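RNA polymerase sigma factor (Bartonella quintana, PDB 5UXX) probably serves as an ECF-type sigma factor of the sigma-70 family, binding promoter DNA and directing RNA polymerase to initiate transcription. Local coordinates at residues L13-A18 / W60-L65. Sequence-based numbering, arbitrary orientation.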
ATOM      1  N   LEU A  13      13.805   1.931  -7.590  1.00 34.75           N
ATOM      2  CA  LEU A  13      13.053   2.073  -8.834  1.00 29.30           C
ATOM      3  C   LEU A  13      12.214   0.834  -9.139  1.00 28.93           C
ATOM      4  O   LEU A  13      11.153   0.933  -9.755  1.00 33.64           O
ATOM      5  CB  LEU A  13      14.005   2.366  -9.995  1.00 32.41           C
ATOM      6  CG  LEU A  13      14.630   3.763  -9.989  1.00 37.61           C
ATOM      7  CD1 LEU A  13      15.786   3.846 -10.970  1.00 44.76           C
ATOM      8  CD2 LEU A  13      13.579   4.815 -10.311  1.00 36.80           C
ATOM      9  N   LEU A  14      12.693  -0.330  -8.709  1.00 25.33           N
ATOM     10  CA  LEU A  14      11.946  -1.571  -8.880  1.00 25.95           C
ATOM     11  C   LEU A  14      10.714  -1.621  -7.981  1.00 29.01           C
ATOM     12  O   LEU A  14       9.658  -2.107  -8.384  1.00 30.94           O
ATOM     13  CB  LEU A  14      12.834  -2.782  -8.587  1.00 28.33           C
ATOM     14  CG  LEU A  14      13.921  -3.160  -9.593  1.00 32.59           C
ATOM     15  CD1 LEU A  14      14.456  -4.549  -9.273  1.00 29.90           C
ATOM     16  CD2 LEU A  14      13.395  -3.096 -11.019  1.00 29.57           C
ATOM     17  N   VAL A  15      10.858  -1.115  -6.760  1.00 29.30           N
ATOM     18  CA  VAL A  15       9.815  -1.236  -5.748  1.00 30.51           C
ATOM     19  C   VAL A  15       8.852  -0.048  -5.790  1.00 27.06           C
ATOM     20  O   VAL A  15       7.691  -0.156  -5.391  1.00 30.08           O
ATOM     21  CB  VAL A  15      10.439  -1.349  -4.334  1.00 34.55           C
ATOM     22  CG1 VAL A  15       9.365  -1.531  -3.270  1.00 34.24           C
ATOM     23  CG2 VAL A  15      11.422  -2.505  -4.287  1.00 38.54           C
ATOM     24  N   LEU A  16       9.342   1.075  -6.304  1.00 25.04           N
ATOM     25  CA  LEU A  16       8.606   2.339  -6.289  1.00 28.35           C
ATOM     26  C   LEU A  16       7.172   2.273  -6.855  1.00 29.78           C
ATOM     27  O   LEU A  16       6.264   2.861  -6.267  1.00 33.38           O
ATOM     28  CB  LEU A  16       9.411   3.411  -7.031  1.00 32.92           C
ATOM     29  CG  LEU A  16       9.145   4.861  -6.627  1.00 39.41           C
ATOM     30  CD1 LEU A  16       8.918   4.968  -5.127  1.00 35.57           C
ATOM     31  CD2 LEU A  16      10.300   5.753  -7.055  1.00 45.15           C
ATOM     32  N   PRO A  17       6.957   1.572  -7.989  1.00 31.01           N
ATOM     33  CA  PRO A  17       5.570   1.493  -8.471  1.00 31.27           C
ATOM     34  C   PRO A  17       4.628   0.759  -7.516  1.00 32.27           C
ATOM     35  O   PRO A  17       3.490   1.187  -7.332  1.00 29.74           O
ATOM     36  CB  PRO A  17       5.700   0.719  -9.786  1.00 29.44           C
ATOM     37  CG  PRO A  17       7.089   0.961 -10.228  1.00 31.22           C
ATOM     38  CD  PRO A  17       7.897   0.997  -8.969  1.00 30.97           C
ATOM     39  N   ALA A  18       5.100  -0.333  -6.924  1.00 30.45           N
ATOM     40  CA  ALA A  18       4.290  -1.097  -5.982  1.00 26.37           C
ATOM     41  C   ALA A  18       4.099  -0.316  -4.689  1.00 23.77           C
ATOM     42  O   ALA A  18       3.051  -0.401  -4.048  1.00 26.85           O
ATOM     43  CB  ALA A  18       4.929  -2.447  -5.699  1.00 19.38           C
ATOM     44  N   TRP A  60      10.646  -3.896   4.059  1.00 22.81           N
ATOM     45  CA  TRP A  60      11.292  -2.822   4.804  1.00 24.35           C
ATOM     46  C   TRP A  60      10.730  -1.466   4.385  1.00 25.72           C
ATOM     47  O   TRP A  60      10.453  -0.609   5.225  1.00 29.70           O
ATOM     48  CB  TRP A  60      12.807  -2.863   4.588  1.00 18.55           C
ATOM     49  CG  TRP A  60      13.574  -1.876   5.414  1.00 24.26           C
ATOM     50  CD1 TRP A  60      13.841  -1.957   6.749  1.00 25.42           C
ATOM     51  CD2 TRP A  60      14.186  -0.662   4.956  1.00 28.45           C
ATOM     52  NE1 TRP A  60      14.576  -0.869   7.153  1.00 29.28           N
ATOM     53  CE2 TRP A  60      14.801  -0.059   6.072  1.00 30.76           C
ATOM     54  CE3 TRP A  60      14.270  -0.026   3.714  1.00 25.88           C
ATOM     55  CZ2 TRP A  60      15.491   1.149   5.982  1.00 30.53           C
ATOM     56  CZ3 TRP A  60      14.956   1.172   3.627  1.00 27.41           C
ATOM     57  CH2 TRP A  60      15.557   1.747   4.754  1.00 29.42           C
ATOM     58  N   LEU A  61      10.560  -1.285   3.079  1.00 24.51           N
ATOM     59  CA  LEU A  61      10.042  -0.038   2.528  1.00 22.83           C
ATOM     60  C   LEU A  61       8.565   0.152   2.858  1.00 25.11           C
ATOM     61  O   LEU A  61       8.137   1.250   3.214  1.00 27.78           O
ATOM     62  CB  LEU A  61      10.251  -0.001   1.013  1.00 25.21           C
ATOM     63  CG  LEU A  61      11.706   0.120   0.554  1.00 30.89           C
ATOM     64  CD1 LEU A  61      11.824  -0.094  -0.945  1.00 32.91           C
ATOM     65  CD2 LEU A  61      12.274   1.471   0.947  1.00 29.89           C
ATOM     66  N   PHE A  62       7.790  -0.923   2.734  1.00 21.66           N
ATOM     67  CA  PHE A  62       6.362  -0.882   3.029  1.00 17.89           C
ATOM     68  C   PHE A  62       6.108  -0.564   4.499  1.00 24.95           C
ATOM     69  O   PHE A  62       5.134   0.108   4.836  1.00 27.23           O
ATOM     70  CB  PHE A  62       5.697  -2.210   2.659  1.00 18.35           C
ATOM     71  CG  PHE A  62       5.269  -2.299   1.217  1.00 19.48           C
ATOM     72  CD1 PHE A  62       6.141  -1.964   0.194  1.00 14.29           C
ATOM     73  CD2 PHE A  62       3.993  -2.727   0.888  1.00 18.67           C
ATOM     74  CE1 PHE A  62       5.747  -2.049  -1.130  1.00 17.09           C
ATOM     75  CE2 PHE A  62       3.593  -2.816  -0.434  1.00 15.92           C
ATOM     76  CZ  PHE A  62       4.471  -2.476  -1.443  1.00 17.63           C
ATOM     77  N   THR A  63       6.988  -1.054   5.367  1.00 26.83           N
ATOM     78  CA  THR A  63       6.887  -0.795   6.798  1.00 21.49           C
ATOM     79  C   THR A  63       7.020   0.696   7.099  1.00 25.27           C
ATOM     80  O   THR A  63       6.280   1.243   7.917  1.00 26.00           O
ATOM     81  CB  THR A  63       7.961  -1.569   7.588  1.00 27.99           C
ATOM     82  OG1 THR A  63       7.854  -2.968   7.298  1.00 26.06           O
ATOM     83  CG2 THR A  63       7.788  -1.350   9.085  1.00 22.99           C
ATOM     84  N   ILE A  64       7.968   1.348   6.432  1.00 20.59           N
ATOM     85  CA  ILE A  64       8.177   2.781   6.608  1.00 21.77           C
ATOM     86  C   ILE A  64       6.953   3.578   6.165  1.00 26.63           C
ATOM     87  O   ILE A  64       6.505   4.483   6.872  1.00 24.45           O
ATOM     88  CB  ILE A  64       9.411   3.267   5.823  1.00 27.62           C
ATOM     89  CG1 ILE A  64      10.682   2.618   6.377  1.00 25.45           C
ATOM     90  CG2 ILE A  64       9.520   4.784   5.880  1.00 23.05           C
ATOM     91  CD1 ILE A  64      11.933   2.955   5.593  1.00 28.86           C
ATOM     92  N   LEU A  65       6.407   3.229   5.004  1.00 22.49           N
ATOM     93  CA  LEU A  65       5.233   3.916   4.474  1.00 25.92           C
ATOM     94  C   LEU A  65       4.014   3.679   5.358  1.00 30.23           C
ATOM     95  O   LEU A  65       3.266   4.611   5.655  1.00 36.24           O
ATOM     96  CB  LEU A  65       4.942   3.465   3.038  1.00 20.73           C
ATOM     97  CG  LEU A  65       3.912   4.285   2.253  1.00 22.09           C
ATOM     98  CD1 LEU A  65       4.307   4.385   0.790  1.00 27.11           C
ATOM     99  CD2 LEU A  65       2.514   3.693   2.378  1.00 21.25           C
TER
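The phenyl ring of F62 meets V15 at its edge, near the ring plane, where V15 CG1 lies 4.2 Å from F62 CE1. Its far end reaches the backbone of A18: F62 CZ comes within 3.6 Å of A18 O, an oblique approach, and stands 4.3 Å from A18 CB. The same ring stacks on F22, one turn further along helix 7-26, and meets F129 edge to face, while the indole of W60, which does not reach segment 13-18, has I64 CD1 over one face. Beside the phenyl, one residue earlier on the same helix, one methyl of L61 does the touching: L61 CD1 sits 3.7 Å from V15 CG1 and 3.9 Å from V15 CB, the two side chains meeting at a slant. V15 holds CG1 anti to its backbone N (chi1 -178°), which lets this single methyl face both L61 and F62. The side-chain contacts are apolar, with one carbonyl oxygen, A18 O, against the phenyl; 167 Å² is buried. The axes of segments 13-18 and 60-65 approach to 11.0 Å, crossing at -45°. L61 also packs on L12 and A44. This partly buried helix-helix packing, with L61 and F62 buried, joins helices 7-26 and 57-81 in the all-helical region 2 of sigma-70 factors.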